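Local coordinates for GTP-sensing transcriptional pleiotropic repressor CodY (Clostridioides difficile, PDB 5N0L), which binds isoleucine in a GAF domain and probably acts as a nutrient-sensing, GTP-responsive repressor of transcription, at residues L54-N59 with S64-D69; Q83-I88 with T115-I120; E93-E98 with E102-E107. All blocks are in the same frame, centred on the assembly; numbering follows the deposited sequence.

Contact 1: L54-N59 with S64-D69; sequences LGLHLN and SSVIED. With ILE (isoleucine), chain G.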
ATOM      1  N   LEU A  54      -8.388 -15.496  12.826  1.00 22.35           N
ATOM      2  CA  LEU A  54      -8.518 -14.742  11.637  1.00 23.84           C
ATOM      3  C   LEU A  54      -9.365 -15.411  10.581  1.00 23.04           C
ATOM      4  O   LEU A  54      -9.863 -14.750   9.636  1.00 21.99           O
ATOM      5  CB  LEU A  54      -7.168 -14.338  11.070  1.00 24.30           C
ATOM      6  CG  LEU A  54      -6.097 -13.725  11.983  1.00 24.15           C
ATOM      7  CD1 LEU A  54      -4.860 -13.410  11.198  1.00 30.37           C
ATOM      8  CD2 LEU A  54      -6.657 -12.448  12.626  1.00 30.02           C
ATOM      9  N   GLY A  55      -9.445 -16.757  10.680  1.00 20.30           N
ATOM     10  CA  GLY A  55     -10.206 -17.521   9.686  1.00 21.62           C
ATOM     11  C   GLY A  55     -10.702 -18.769  10.397  1.00 19.04           C
ATOM     12  O   GLY A  55      -9.997 -19.371  11.220  1.00 21.45           O
ATOM     13  N   LEU A  56     -11.920 -19.139  10.101  1.00 20.81           N
ATOM     14  CA  LEU A  56     -12.574 -20.235  10.795  1.00 22.37           C
ATOM     15  C   LEU A  56     -13.497 -20.947   9.901  1.00 23.68           C
ATOM     16  O   LEU A  56     -14.235 -20.326   9.202  1.00 22.21           O
ATOM     17  CB  LEU A  56     -13.383 -19.677  11.964  1.00 23.28           C
ATOM     18  CG  LEU A  56     -14.131 -20.677  12.825  1.00 23.86           C
ATOM     19  CD1 LEU A  56     -13.240 -21.630  13.599  1.00 23.24           C
ATOM     20  CD2 LEU A  56     -15.036 -19.921  13.854  1.00 28.68           C
ATOM     21  N   HIS A  57     -13.441 -22.311   9.929  1.00 24.59           N
ATOM     22  CA  HIS A  57     -14.464 -23.143   9.365  1.00 20.21           C
ATOM     23  C   HIS A  57     -14.722 -24.308  10.286  1.00 22.86           C
ATOM     24  O   HIS A  57     -13.766 -24.978  10.786  1.00 24.52           O
ATOM     25  CB  HIS A  57     -14.018 -23.819   8.065  1.00 21.36           C
ATOM     26  CG  HIS A  57     -15.077 -24.726   7.506  1.00 24.92           C
ATOM     27  ND1 HIS A  57     -16.261 -24.310   6.907  1.00 26.75           N
ATOM     28  CD2 HIS A  57     -15.158 -26.080   7.627  1.00 23.70           C
ATOM     29  CE1 HIS A  57     -16.951 -25.412   6.585  1.00 28.21           C
ATOM     30  NE2 HIS A  57     -16.319 -26.476   7.059  1.00 28.30           N
ATOM     31  N   LEU A  58     -15.980 -24.610  10.525  1.00 22.90           N
ATOM     32  CA  LEU A  58     -16.349 -25.720  11.480  1.00 23.29           C
ATOM     33  C   LEU A  58     -17.151 -26.810  10.796  1.00 27.16           C
ATOM     34  O   LEU A  58     -18.316 -26.646  10.499  1.00 25.85           O
ATOM     35  CB  LEU A  58     -17.151 -25.174  12.725  1.00 24.12           C
ATOM     36  CG  LEU A  58     -16.342 -24.226  13.618  1.00 26.89           C
ATOM     37  CD1 LEU A  58     -17.352 -23.610  14.650  1.00 27.91           C
ATOM     38  CD2 LEU A  58     -15.117 -24.894  14.300  1.00 25.85           C
ATOM     39  N   ASN A  59     -16.481 -27.927  10.507  1.00 27.77           N
ATOM     40  CA  ASN A  59     -17.163 -29.135  10.080  1.00 24.25           C
ATOM     41  C   ASN A  59     -17.935 -29.793  11.234  1.00 23.69           C
ATOM     42  O   ASN A  59     -18.963 -30.392  11.007  1.00 31.33           O
ATOM     43  CB  ASN A  59     -16.041 -30.084   9.534  1.00 21.36           C
ATOM     44  CG  ASN A  59     -16.645 -31.338   8.883  1.00 24.90           C
ATOM     45  OD1 ASN A  59     -17.083 -31.249   7.750  1.00 29.21           O
ATOM     46  ND2 ASN A  59     -16.717 -32.491   9.604  1.00 29.14           N
ATOM     47  N   SER A  64     -15.652 -26.640  18.616  1.00 24.43           N
ATOM     48  CA  SER A  64     -14.895 -25.394  18.441  1.00 23.42           C
ATOM     49  C   SER A  64     -14.147 -25.040  19.692  1.00 22.77           C
ATOM     50  O   SER A  64     -14.712 -25.152  20.775  1.00 28.67           O
ATOM     51  CB  SER A  64     -15.811 -24.269  18.086  1.00 25.47           C
ATOM     52  OG  SER A  64     -14.993 -23.138  17.971  1.00 25.08           O
ATOM     53  N   SER A  65     -12.909 -24.649  19.555  1.00 24.64           N
ATOM     54  CA  SER A  65     -12.117 -24.129  20.696  1.00 25.35           C
ATOM     55  C   SER A  65     -12.089 -22.578  20.722  1.00 25.33           C
ATOM     56  O   SER A  65     -11.272 -22.018  21.407  1.00 29.19           O
ATOM     57  CB  SER A  65     -10.679 -24.654  20.682  1.00 22.71           C
ATOM     58  OG  SER A  65     -10.698 -26.012  21.050  1.00 25.70           O
ATOM     59  N   VAL A  66     -12.855 -21.966  19.847  1.00 23.88           N
ATOM     60  CA  VAL A  66     -12.906 -20.492  19.745  1.00 25.43           C
ATOM     61  C   VAL A  66     -13.618 -19.999  20.983  1.00 27.81           C
ATOM     62  O   VAL A  66     -14.585 -20.564  21.476  1.00 27.13           O
ATOM     63  CB  VAL A  66     -13.651 -19.989  18.517  1.00 29.11           C
ATOM     64  CG1 VAL A  66     -13.637 -18.491  18.471  1.00 31.05           C
ATOM     65  CG2 VAL A  66     -12.982 -20.377  17.171  1.00 26.13           C
ATOM     66  N   ILE A  67     -13.026 -18.953  21.528  1.00 26.00           N
ATOM     67  CA  ILE A  67     -13.701 -18.243  22.655  1.00 30.95           C
ATOM     68  C   ILE A  67     -13.823 -16.834  22.278  1.00 31.14           C
ATOM     69  O   ILE A  67     -13.037 -16.328  21.532  1.00 26.13           O
ATOM     70  CB  ILE A  67     -13.010 -18.490  23.974  1.00 37.64           C
ATOM     71  CG1 ILE A  67     -11.581 -18.094  23.935  1.00 35.20           C
ATOM     72  CG2 ILE A  67     -13.144 -19.930  24.465  1.00 41.35           C
ATOM     73  CD1 ILE A  67     -10.947 -18.135  25.307  1.00 45.93           C
ATOM     74  N   GLU A  68     -14.814 -16.158  22.899  1.00 33.09           N
ATOM     75  CA  GLU A  68     -15.101 -14.768  22.606  1.00 33.45           C
ATOM     76  C   GLU A  68     -14.470 -14.021  23.734  1.00 37.66           C
ATOM     77  O   GLU A  68     -14.637 -14.407  24.885  1.00 46.18           O
ATOM     78  CB  GLU A  68     -16.604 -14.497  22.726  1.00 42.86           C
ATOM     79  CG  GLU A  68     -17.507 -15.436  21.966  1.00 54.33           C
ATOM     80  CD  GLU A  68     -18.011 -14.796  20.707  1.00 59.68           C
ATOM     81  OE1 GLU A  68     -17.169 -14.577  19.815  1.00 63.97           O
ATOM     82  OE2 GLU A  68     -19.228 -14.515  20.615  1.00 73.95           O
ATOM     83  N   ASP A  69     -13.727 -12.997  23.418  1.00 33.99           N
ATOM     84  CA  ASP A  69     -13.113 -12.201  24.497  1.00 39.05           C
ATOM     85  C   ASP A  69     -14.278 -11.570  25.375  1.00 52.70           C
ATOM     86  O   ASP A  69     -15.254 -11.007  24.850  1.00 47.43           O
ATOM     87  CB  ASP A  69     -12.172 -11.190  23.876  1.00 41.77           C
ATOM     88  CG  ASP A  69     -11.470 -10.344  24.922  1.00 57.99           C
ATOM     89  OD1 ASP A  69     -10.505 -10.871  25.498  1.00 75.13           O
ATOM     90  OD2 ASP A  69     -11.894  -9.186  25.197  1.00 64.71           O
TER
HETATM   91  N   ILE G 201     -11.181 -28.320  19.727  1.00 31.56           N
HETATM   92  CA  ILE G 201     -10.522 -28.258  18.387  1.00 31.98           C
HETATM   93  C   ILE G 201     -11.349 -29.018  17.381  1.00 31.93           C
HETATM   94  O   ILE G 201     -11.694 -30.167  17.648  1.00 30.98           O
HETATM   95  CB  ILE G 201      -9.110 -28.795  18.474  1.00 32.63           C
HETATM   96  CG1 ILE G 201      -8.276 -27.860  19.362  1.00 34.42           C
HETATM   97  CG2 ILE G 201      -8.457 -28.778  17.133  1.00 33.97           C
HETATM   98  CD1 ILE G 201      -7.832 -26.565  18.706  1.00 28.60           C
HETATM   99  OXT ILE G 201     -11.714 -28.420  16.391  1.00 30.06           O
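Leu56 carries its CG opposite the backbone N (chi1 -179°), and Val66 sends CG2 away from its own carbonyl carbon; with these two choices the side chains reach toward each other tip to tip. Val66 CG2 meets both leucine branches almost equally, at 3.8 Å from Leu56 CD1 and 3.9 Å from Leu56 CD2. The setting is the edge of the GAF sheet, where outer strand 53-57 runs into a loop that turns back through an ST turn at Ser64. Two residues on, just past the end of the strand, the pattern changes. Leu58 sets its forked end against a small residue, with Leu58 CD1 3.8 Å and CD2 3.9 Å from Ser64 CB. The serine hydroxyl itself is committed to its own loop: OG lies beside the carbonyl carbon of Ser64 (chi1 179°), where it accepts the Val66 N-H at 3.1 Å from Val66 N to Ser64 OG, nearly straight at 162°. That bond closes the turn and links the two residues that receive the leucines. No hydrogen bond joins 54-59 to 64-69, so the two are matched by apolar contact alone. Tyr45, on the neighbouring strand 43-48, touches both Leu56 and Val66, and its OH bonds to the backbone N of Ser65 as well as to the bound isoleucine. The example illustrates how a loop can be packed by alternate residues while the one between them serves a ligand. Between the packed Ser64 and Val66, Ser65 points its hydroxyl into the pocket, where the amino group of the isoleucine donates to it at 2.7 Å from ligand N to Ser65 OG. The same OG lies 3.5 Å from the ligand's CG1.

Contact 2: Q83-I88 with T115-I120; sequences QNVLKI and TTVVPI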
ATOM      1  N   GLN A  83      -0.183 -20.072  23.526  1.00 23.72           N
ATOM      2  CA  GLN A  83       1.208 -20.354  23.965  1.00 29.35           C
ATOM      3  C   GLN A  83       1.690 -21.710  23.419  1.00 21.61           C
ATOM      4  O   GLN A  83       2.924 -21.773  22.912  1.00 27.98           O
ATOM      5  CB  GLN A  83       1.581 -20.039  25.343  1.00 28.59           C
ATOM      6  CG  GLN A  83       1.204 -18.544  25.639  1.00 20.27           C
ATOM      7  CD  GLN A  83       1.730 -17.456  24.727  1.00 22.25           C
ATOM      8  OE1 GLN A  83       2.949 -17.405  24.346  1.00 29.21           O
ATOM      9  NE2 GLN A  83       0.854 -16.449  24.452  1.00 26.83           N
ATOM     10  N   ASN A  84       0.800 -22.645  23.522  1.00 26.50           N
ATOM     11  CA  ASN A  84       1.213 -24.015  23.184  1.00 25.79           C
ATOM     12  C   ASN A  84       1.431 -24.200  21.704  1.00 26.18           C
ATOM     13  O   ASN A  84       2.407 -24.902  21.361  1.00 24.56           O
ATOM     14  CB  ASN A  84       0.264 -25.028  23.729  1.00 26.72           C
ATOM     15  CG  ASN A  84       0.331 -25.171  25.255  1.00 23.70           C
ATOM     16  OD1 ASN A  84      -0.565 -25.853  25.835  1.00 30.09           O
ATOM     17  ND2 ASN A  84       1.355 -24.590  25.912  1.00 25.79           N
ATOM     18  N   VAL A  85       0.635 -23.596  20.830  1.00 21.67           N
ATOM     19  CA  VAL A  85       0.898 -23.775  19.382  1.00 22.70           C
ATOM     20  C   VAL A  85       2.241 -23.187  18.929  1.00 27.53           C
ATOM     21  O   VAL A  85       2.842 -23.614  17.910  1.00 25.45           O
ATOM     22  CB  VAL A  85      -0.283 -23.413  18.479  1.00 27.50           C
ATOM     23  CG1 VAL A  85      -1.508 -24.273  18.769  1.00 26.85           C
ATOM     24  CG2 VAL A  85      -0.596 -21.887  18.527  1.00 25.14           C
ATOM     25  N   LEU A  86       2.766 -22.149  19.648  1.00 22.89           N
ATOM     26  CA  LEU A  86       3.966 -21.539  19.272  1.00 23.94           C
ATOM     27  C   LEU A  86       5.210 -22.384  19.682  1.00 24.62           C
ATOM     28  O   LEU A  86       6.330 -22.082  19.275  1.00 31.74           O
ATOM     29  CB  LEU A  86       4.050 -20.136  19.888  1.00 26.83           C
ATOM     30  CG  LEU A  86       2.936 -19.210  19.380  1.00 28.18           C
ATOM     31  CD1 LEU A  86       2.988 -17.898  20.239  1.00 30.57           C
ATOM     32  CD2 LEU A  86       3.096 -18.817  17.925  1.00 32.37           C
ATOM     33  N   LYS A  87       4.985 -23.431  20.475  1.00 26.30           N
ATOM     34  CA  LYS A  87       6.050 -24.390  20.879  1.00 28.89           C
ATOM     35  C   LYS A  87       6.323 -25.370  19.733  1.00 30.09           C
ATOM     36  O   LYS A  87       7.362 -26.028  19.789  1.00 34.84           O
ATOM     37  CB  LYS A  87       5.621 -25.246  22.077  1.00 30.60           C
ATOM     38  CG  LYS A  87       5.378 -24.470  23.353  1.00 33.58           C
ATOM     39  CD  LYS A  87       4.740 -25.265  24.426  1.00 33.87           C
ATOM     40  CE  LYS A  87       4.522 -24.405  25.658  1.00 36.23           C
ATOM     41  NZ  LYS A  87       4.206 -25.179  26.850  1.00 46.52           N
ATOM     42  N   ILE A  88       5.464 -25.397  18.736  1.00 26.58           N
ATOM     43  CA  ILE A  88       5.589 -26.278  17.525  1.00 30.57           C
ATOM     44  C   ILE A  88       6.303 -25.468  16.436  1.00 28.82           C
ATOM     45  O   ILE A  88       5.774 -24.489  15.954  1.00 32.94           O
ATOM     46  CB  ILE A  88       4.172 -26.737  17.066  1.00 30.63           C
ATOM     47  CG1 ILE A  88       3.439 -27.624  18.153  1.00 28.91           C
ATOM     48  CG2 ILE A  88       4.170 -27.480  15.704  1.00 34.49           C
ATOM     49  CD1 ILE A  88       1.954 -27.812  18.052  1.00 36.53           C
ATOM     50  N   THR A 115      -5.405 -34.204  14.559  1.00 21.92           N
ATOM     51  CA  THR A 115      -5.142 -32.770  14.432  1.00 22.98           C
ATOM     52  C   THR A 115      -3.739 -32.490  13.868  1.00 21.00           C
ATOM     53  O   THR A 115      -2.737 -33.086  14.325  1.00 26.92           O
ATOM     54  CB  THR A 115      -5.314 -32.118  15.841  1.00 25.82           C
ATOM     55  OG1 THR A 115      -6.674 -32.340  16.252  1.00 27.60           O
ATOM     56  CG2 THR A 115      -4.980 -30.561  15.688  1.00 28.57           C
ATOM     57  N   THR A 116      -3.681 -31.653  12.853  1.00 18.33           N
ATOM     58  CA  THR A 116      -2.474 -31.188  12.278  1.00 21.38           C
ATOM     59  C   THR A 116      -2.269 -29.686  12.545  1.00 22.06           C
ATOM     60  O   THR A 116      -3.207 -28.886  12.345  1.00 24.71           O
ATOM     61  CB  THR A 116      -2.482 -31.517  10.795  1.00 23.22           C
ATOM     62  OG1 THR A 116      -2.413 -32.987  10.685  1.00 23.92           O
ATOM     63  CG2 THR A 116      -1.310 -30.871  10.040  1.00 27.50           C
ATOM     64  N   VAL A 117      -1.074 -29.352  12.936  1.00 22.01           N
ATOM     65  CA  VAL A 117      -0.687 -27.954  13.310  1.00 21.70           C
ATOM     66  C   VAL A 117       0.477 -27.491  12.458  1.00 23.69           C
ATOM     67  O   VAL A 117       1.610 -28.110  12.438  1.00 25.08           O
ATOM     68  CB  VAL A 117      -0.355 -27.884  14.794  1.00 23.19           C
ATOM     69  CG1 VAL A 117      -0.074 -26.406  15.202  1.00 23.68           C
ATOM     70  CG2 VAL A 117      -1.453 -28.521  15.657  1.00 26.06           C
ATOM     71  N   VAL A 118       0.165 -26.471  11.664  1.00 20.55           N
ATOM     72  CA  VAL A 118       1.094 -25.950  10.677  1.00 21.65           C
ATOM     73  C   VAL A 118       1.491 -24.532  11.022  1.00 20.92           C
ATOM     74  O   VAL A 118       0.589 -23.640  10.978  1.00 22.76           O
ATOM     75  CB  VAL A 118       0.535 -25.975   9.274  1.00 21.67           C
ATOM     76  CG1 VAL A 118       1.601 -25.523   8.264  1.00 23.93           C
ATOM     77  CG2 VAL A 118      -0.014 -27.377   8.968  1.00 24.72           C
ATOM     78  N   PRO A 119       2.799 -24.319  11.262  1.00 25.42           N
ATOM     79  CA  PRO A 119       3.240 -22.911  11.469  1.00 24.18           C
ATOM     80  C   PRO A 119       3.000 -22.052  10.244  1.00 25.41           C
ATOM     81  O   PRO A 119       3.209 -22.456   9.088  1.00 23.14           O
ATOM     82  CB  PRO A 119       4.724 -23.036  11.775  1.00 27.57           C
ATOM     83  CG  PRO A 119       4.863 -24.404  12.423  1.00 28.38           C
ATOM     84  CD  PRO A 119       3.870 -25.266  11.673  1.00 26.04           C
ATOM     85  N   ILE A 120       2.594 -20.789  10.462  1.00 22.30           N
ATOM     86  CA  ILE A 120       2.439 -19.838   9.388  1.00 24.07           C
ATOM     87  C   ILE A 120       3.605 -18.875   9.515  1.00 25.21           C
ATOM     88  O   ILE A 120       3.758 -18.173  10.548  1.00 24.36           O
ATOM     89  CB  ILE A 120       1.106 -19.067   9.470  1.00 22.46           C
ATOM     90  CG1 ILE A 120      -0.093 -19.989   9.297  1.00 24.89           C
ATOM     91  CG2 ILE A 120       1.090 -17.927   8.491  1.00 26.07           C
ATOM     92  CD1 ILE A 120      -1.527 -19.472   9.515  1.00 24.74           C
TER
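Ile88 reaches Val117 across the interface between the end of helix 79-85 and strand 114-122, an inner strand of the five-stranded antiparallel sheet of the GAF fold. Its side chain divides at CB. The shorter branch ends at once in CG2, which looks toward the strand backbone and comes to 4.2 Å from Val117 O. The longer branch leaves CB through CG1, which lies opposite the carbonyl carbon (chi1 -63°), and continues to CD1. This last methyl makes the main contact, 3.8 Å from Val117 CG1 and 4.0 Å from Val117 CB, the two side chains crossing at about a right angle. Ile103 of helix 100-103 also touches Ile88. Val85, three residues earlier, adds a looser touch to the same valine, 4.4 Å from Val85 CG1 to Val117 CG1, and packs against Phe104 of the isoleucine pocket as well.

A type I beta turn runs from Val85 to Ile88, and both residues face the strand; Ile88 N donates to Val85 O at 3.3 Å. Arg126 of the adjoining strand 125-134 secures this turn at both ends, NH2 bonding to Val85 O and NH1 to Ile88 O. The contact thus shows how the carbonyls of a buried turn after a helix can be satisfied by a single guanidinium while methyls do the packing. Val118 turns the other way and meets helix 141-158. Arg126 also touches Pro119, whose ring finishes the contact with CG 3.6 Å from Ile88 O.

Contact 3: E93-E98 with E102-E107; sequences ENLNGE and EIFPEE. With ILE (isoleucine), chain G.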
ATOM      1  N   GLU A  93       2.007 -33.444  12.542  1.00 23.58           N
ATOM      2  CA  GLU A  93       0.876 -34.107  11.891  1.00 26.21           C
ATOM      3  C   GLU A  93       0.277 -35.167  12.694  1.00 22.79           C
ATOM      4  O   GLU A  93       0.977 -35.909  13.368  1.00 23.21           O
ATOM      5  CB  GLU A  93       1.161 -34.611  10.489  1.00 34.78           C
ATOM      6  CG  GLU A  93       2.210 -35.597  10.307  1.00 48.17           C
ATOM      7  CD  GLU A  93       1.917 -36.562   9.123  1.00 62.08           C
ATOM      8  OE1 GLU A  93       1.026 -36.461   8.211  1.00 45.76           O
ATOM      9  OE2 GLU A  93       2.616 -37.523   9.159  1.00 62.15           O
ATOM     10  N   ASN A  94      -1.045 -35.274  12.600  1.00 23.79           N
ATOM     11  CA  ASN A  94      -1.801 -36.359  13.203  1.00 25.23           C
ATOM     12  C   ASN A  94      -1.619 -36.531  14.661  1.00 24.38           C
ATOM     13  O   ASN A  94      -1.435 -37.604  15.165  1.00 24.41           O
ATOM     14  CB  ASN A  94      -1.518 -37.726  12.436  1.00 25.50           C
ATOM     15  CG  ASN A  94      -1.986 -37.692  11.054  1.00 26.68           C
ATOM     16  OD1 ASN A  94      -1.273 -38.138  10.080  1.00 32.11           O
ATOM     17  ND2 ASN A  94      -3.190 -37.199  10.893  1.00 20.36           N
ATOM     18  N   LEU A  95      -1.636 -35.410  15.399  1.00 25.04           N
ATOM     19  CA  LEU A  95      -1.703 -35.467  16.773  1.00 24.87           C
ATOM     20  C   LEU A  95      -3.067 -36.139  17.113  1.00 25.18           C
ATOM     21  O   LEU A  95      -4.127 -35.796  16.528  1.00 26.36           O
ATOM     22  CB  LEU A  95      -1.655 -33.956  17.255  1.00 27.10           C
ATOM     23  CG  LEU A  95      -1.619 -33.712  18.700  1.00 30.36           C
ATOM     24  CD1 LEU A  95      -0.315 -34.217  19.278  1.00 32.60           C
ATOM     25  CD2 LEU A  95      -1.692 -32.171  18.896  1.00 29.31           C
ATOM     26  N   ASN A  96      -3.007 -37.154  17.985  1.00 23.67           N
ATOM     27  CA  ASN A  96      -4.085 -38.107  18.347  1.00 32.46           C
ATOM     28  C   ASN A  96      -3.520 -38.830  19.657  1.00 29.10           C
ATOM     29  O   ASN A  96      -2.366 -38.728  19.912  1.00 50.46           O
ATOM     30  CB  ASN A  96      -4.164 -39.065  17.090  1.00 33.15           C
ATOM     31  CG  ASN A  96      -5.211 -40.179  17.184  1.00 28.54           C
ATOM     32  OD1 ASN A  96      -4.812 -41.335  17.283  1.00 37.00           O
ATOM     33  ND2 ASN A  96      -6.515 -39.892  17.092  1.00 30.17           N
ATOM     34  N   GLY A  97      -4.183 -39.586  20.504  1.00 47.61           N
ATOM     35  CA  GLY A  97      -5.363 -39.389  21.029  1.00 32.33           C
ATOM     36  C   GLY A  97      -4.871 -38.649  22.341  1.00 35.03           C
ATOM     37  O   GLY A  97      -4.996 -37.453  22.368  1.00 33.20           O
ATOM     38  N   GLU A  98      -4.309 -39.294  23.375  1.00 37.09           N
ATOM     39  CA  GLU A  98      -3.900 -38.546  24.626  1.00 40.88           C
ATOM     40  C   GLU A  98      -2.757 -37.574  24.435  1.00 35.47           C
ATOM     41  O   GLU A  98      -2.671 -36.536  25.172  1.00 38.40           O
ATOM     42  CB  GLU A  98      -3.605 -39.437  25.858  1.00 49.46           C
ATOM     43  CG  GLU A  98      -4.863 -40.069  26.449  1.00 59.79           C
ATOM     44  CD  GLU A  98      -4.826 -40.219  27.957  1.00 69.47           C
ATOM     45  OE1 GLU A  98      -4.664 -41.364  28.420  1.00 68.95           O
ATOM     46  OE2 GLU A  98      -4.973 -39.182  28.664  1.00107.57           O
ATOM     47  N   GLU A 102      -1.085 -32.620  25.514  1.00 35.27           N
ATOM     48  CA  GLU A 102       0.157 -31.931  25.776  1.00 43.56           C
ATOM     49  C   GLU A 102       0.099 -30.505  25.161  1.00 40.12           C
ATOM     50  O   GLU A 102       0.594 -29.549  25.767  1.00 39.86           O
ATOM     51  CB  GLU A 102       1.367 -32.765  25.272  1.00 42.57           C
ATOM     52  CG  GLU A 102       1.570 -34.069  26.055  1.00 54.56           C
ATOM     53  CD  GLU A 102       2.555 -35.083  25.393  1.00 60.94           C
ATOM     54  OE1 GLU A 102       3.388 -34.695  24.531  1.00 60.91           O
ATOM     55  OE2 GLU A 102       2.516 -36.290  25.738  1.00 74.39           O
ATOM     56  N   ILE A 103      -0.568 -30.368  24.009  1.00 33.26           N
ATOM     57  CA  ILE A 103      -0.738 -29.088  23.314  1.00 28.80           C
ATOM     58  C   ILE A 103      -2.097 -28.411  23.574  1.00 26.20           C
ATOM     59  O   ILE A 103      -2.152 -27.141  23.744  1.00 33.22           O
ATOM     60  CB  ILE A 103      -0.603 -29.305  21.787  1.00 32.28           C
ATOM     61  CG1 ILE A 103       0.831 -29.823  21.504  1.00 39.65           C
ATOM     62  CG2 ILE A 103      -0.830 -27.987  21.065  1.00 27.77           C
ATOM     63  CD1 ILE A 103       0.876 -30.788  20.365  1.00 55.09           C
ATOM     64  N   PHE A 104      -3.161 -29.175  23.603  1.00 25.60           N
ATOM     65  CA  PHE A 104      -4.528 -28.649  23.690  1.00 25.17           C
ATOM     66  C   PHE A 104      -5.155 -29.311  24.891  1.00 23.88           C
ATOM     67  O   PHE A 104      -5.875 -30.335  24.775  1.00 26.68           O
ATOM     68  CB  PHE A 104      -5.315 -28.921  22.413  1.00 24.08           C
ATOM     69  CG  PHE A 104      -4.729 -28.346  21.206  1.00 25.00           C
ATOM     70  CD1 PHE A 104      -4.644 -26.967  20.979  1.00 26.08           C
ATOM     71  CD2 PHE A 104      -4.273 -29.203  20.166  1.00 25.59           C
ATOM     72  CE1 PHE A 104      -4.131 -26.452  19.843  1.00 26.30           C
ATOM     73  CE2 PHE A 104      -3.719 -28.694  19.009  1.00 26.44           C
ATOM     74  CZ  PHE A 104      -3.638 -27.321  18.792  1.00 29.94           C
ATOM     75  N   PRO A 105      -4.961 -28.690  26.105  1.00 27.85           N
ATOM     76  CA  PRO A 105      -5.336 -29.474  27.284  1.00 35.33           C
ATOM     77  C   PRO A 105      -6.789 -29.685  27.606  1.00 30.84           C
ATOM     78  O   PRO A 105      -7.070 -30.479  28.509  1.00 40.79           O
ATOM     79  CB  PRO A 105      -4.656 -28.729  28.430  1.00 38.96           C
ATOM     80  CG  PRO A 105      -3.466 -28.196  27.856  1.00 32.53           C
ATOM     81  CD  PRO A 105      -3.832 -27.800  26.454  1.00 35.79           C
ATOM     82  N   GLU A 106      -7.689 -29.013  26.879  1.00 31.85           N
ATOM     83  CA  GLU A 106      -9.098 -29.093  27.124  1.00 34.63           C
ATOM     84  C   GLU A 106      -9.812 -30.012  26.173  1.00 38.90           C
ATOM     85  O   GLU A 106     -11.046 -29.902  25.952  1.00 37.14           O
ATOM     86  CB  GLU A 106      -9.735 -27.670  26.974  1.00 36.76           C
ATOM     87  CG  GLU A 106      -9.133 -26.584  27.834  1.00 40.42           C
ATOM     88  CD  GLU A 106      -9.029 -27.053  29.248  1.00 44.58           C
ATOM     89  OE1 GLU A 106     -10.096 -27.432  29.806  1.00 58.46           O
ATOM     90  OE2 GLU A 106      -7.884 -27.103  29.774  1.00 51.95           O
ATOM     91  N   GLU A 107      -9.092 -30.951  25.590  1.00 30.23           N
ATOM     92  CA  GLU A 107      -9.729 -31.727  24.583  1.00 30.55           C
ATOM     93  C   GLU A 107     -10.293 -33.051  25.044  1.00 30.59           C
ATOM     94  O   GLU A 107     -10.530 -33.963  24.155  1.00 34.83           O
ATOM     95  CB  GLU A 107      -8.736 -31.968  23.413  1.00 29.29           C
ATOM     96  CG  GLU A 107      -8.376 -30.723  22.672  1.00 27.02           C
ATOM     97  CD  GLU A 107      -9.567 -29.966  22.140  1.00 29.28           C
ATOM     98  OE1 GLU A 107     -10.278 -30.589  21.315  1.00 29.32           O
ATOM     99  OE2 GLU A 107      -9.789 -28.740  22.569  1.00 29.58           O
TER
HETATM  100  N   ILE G 201     -11.181 -28.320  19.727  1.00 31.56           N
HETATM  101  CA  ILE G 201     -10.522 -28.258  18.387  1.00 31.98           C
HETATM  102  C   ILE G 201     -11.349 -29.018  17.381  1.00 31.93           C
HETATM  103  O   ILE G 201     -11.694 -30.167  17.648  1.00 30.98           O
HETATM  104  CB  ILE G 201      -9.110 -28.795  18.474  1.00 32.63           C
HETATM  105  CG1 ILE G 201      -8.276 -27.860  19.362  1.00 34.42           C
HETATM  106  CG2 ILE G 201      -8.457 -28.778  17.133  1.00 33.97           C
HETATM  107  CD1 ILE G 201      -7.832 -26.565  18.706  1.00 28.60           C
HETATM  108  OXT ILE G 201     -11.714 -28.420  16.391  1.00 30.06           O
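Leu95 and Ile103 press together more tightly than methyl groups usually do, with Leu95 CD2 modelled 3.3 Å from Ile103 CD1, a spacing whose exact value is doubtful. Leu95 CD1 approaches the same methyl at the more ordinary distance of 3.8 Å. Leu95 CD2 also comes obliquely to the ring of Phe104, 4.0 Å from Phe104 CE2. That ring is sandwiched: Ile103 CG2 stands 3.5 Å above the centre of one face, and CD1 of the bound isoleucine lies 3.8 Å above the opposite face, displaced toward the rim. The ring of Tyr81 meets Phe104 edge-to-face.

The packing takes place where edge strand 92-95 of the GAF sheet gives way to the short helix 100-103 and then to a pocket loop. Asn94 and Leu95 form a G1 beta bulge opposite Thr115, and a type I beta turn runs from Phe104 to Glu107, its closing backbone bond weak. Glu107 is buried. Its chain bends at chi2 (-55°), bringing the carboxylate back to the ligand, whose amino group donates at 2.9 Å from ligand N to Glu107 OE1. Arg110 forms a salt bridge with that oxygen and Tyr81 OH is hydrogen-bonded to OE2, so protein side chains hold both carboxylate oxygens in position around the ligand.

Toward solvent the contact is loose. A cis peptide joins Asn96 to Gly97, and beyond it Glu98 and Glu102 are exposed, meeting across the contact mainly through their backbones; Glu98 O and Glu102 N stay 4.2 Å apart.

From the N terminus, contact 1 comes first: 54-59, the end of edge strand 53-57 and the residues after it, packs on 64-69 across a four-residue connection, closing its short loop before the others begin. Contact 2 opens next, at the end of helix 79-85, and closes on strand 114-122. Inside that larger loop nests contact 3, joining strand 92-95 to helix 100-103 and the residues after it. None of the three loops cross. Contacts 2 and 3 use neighbouring strands, 114-122 and 92-95, joined by the backbone bond from Leu95 N to Thr115 O, 2.8 Å. Contacts 1 and 3 involve opposite outer strands, yet their loops meet beside the isoleucine, with Ser65 OG 3.3 Å from Glu107 OE2.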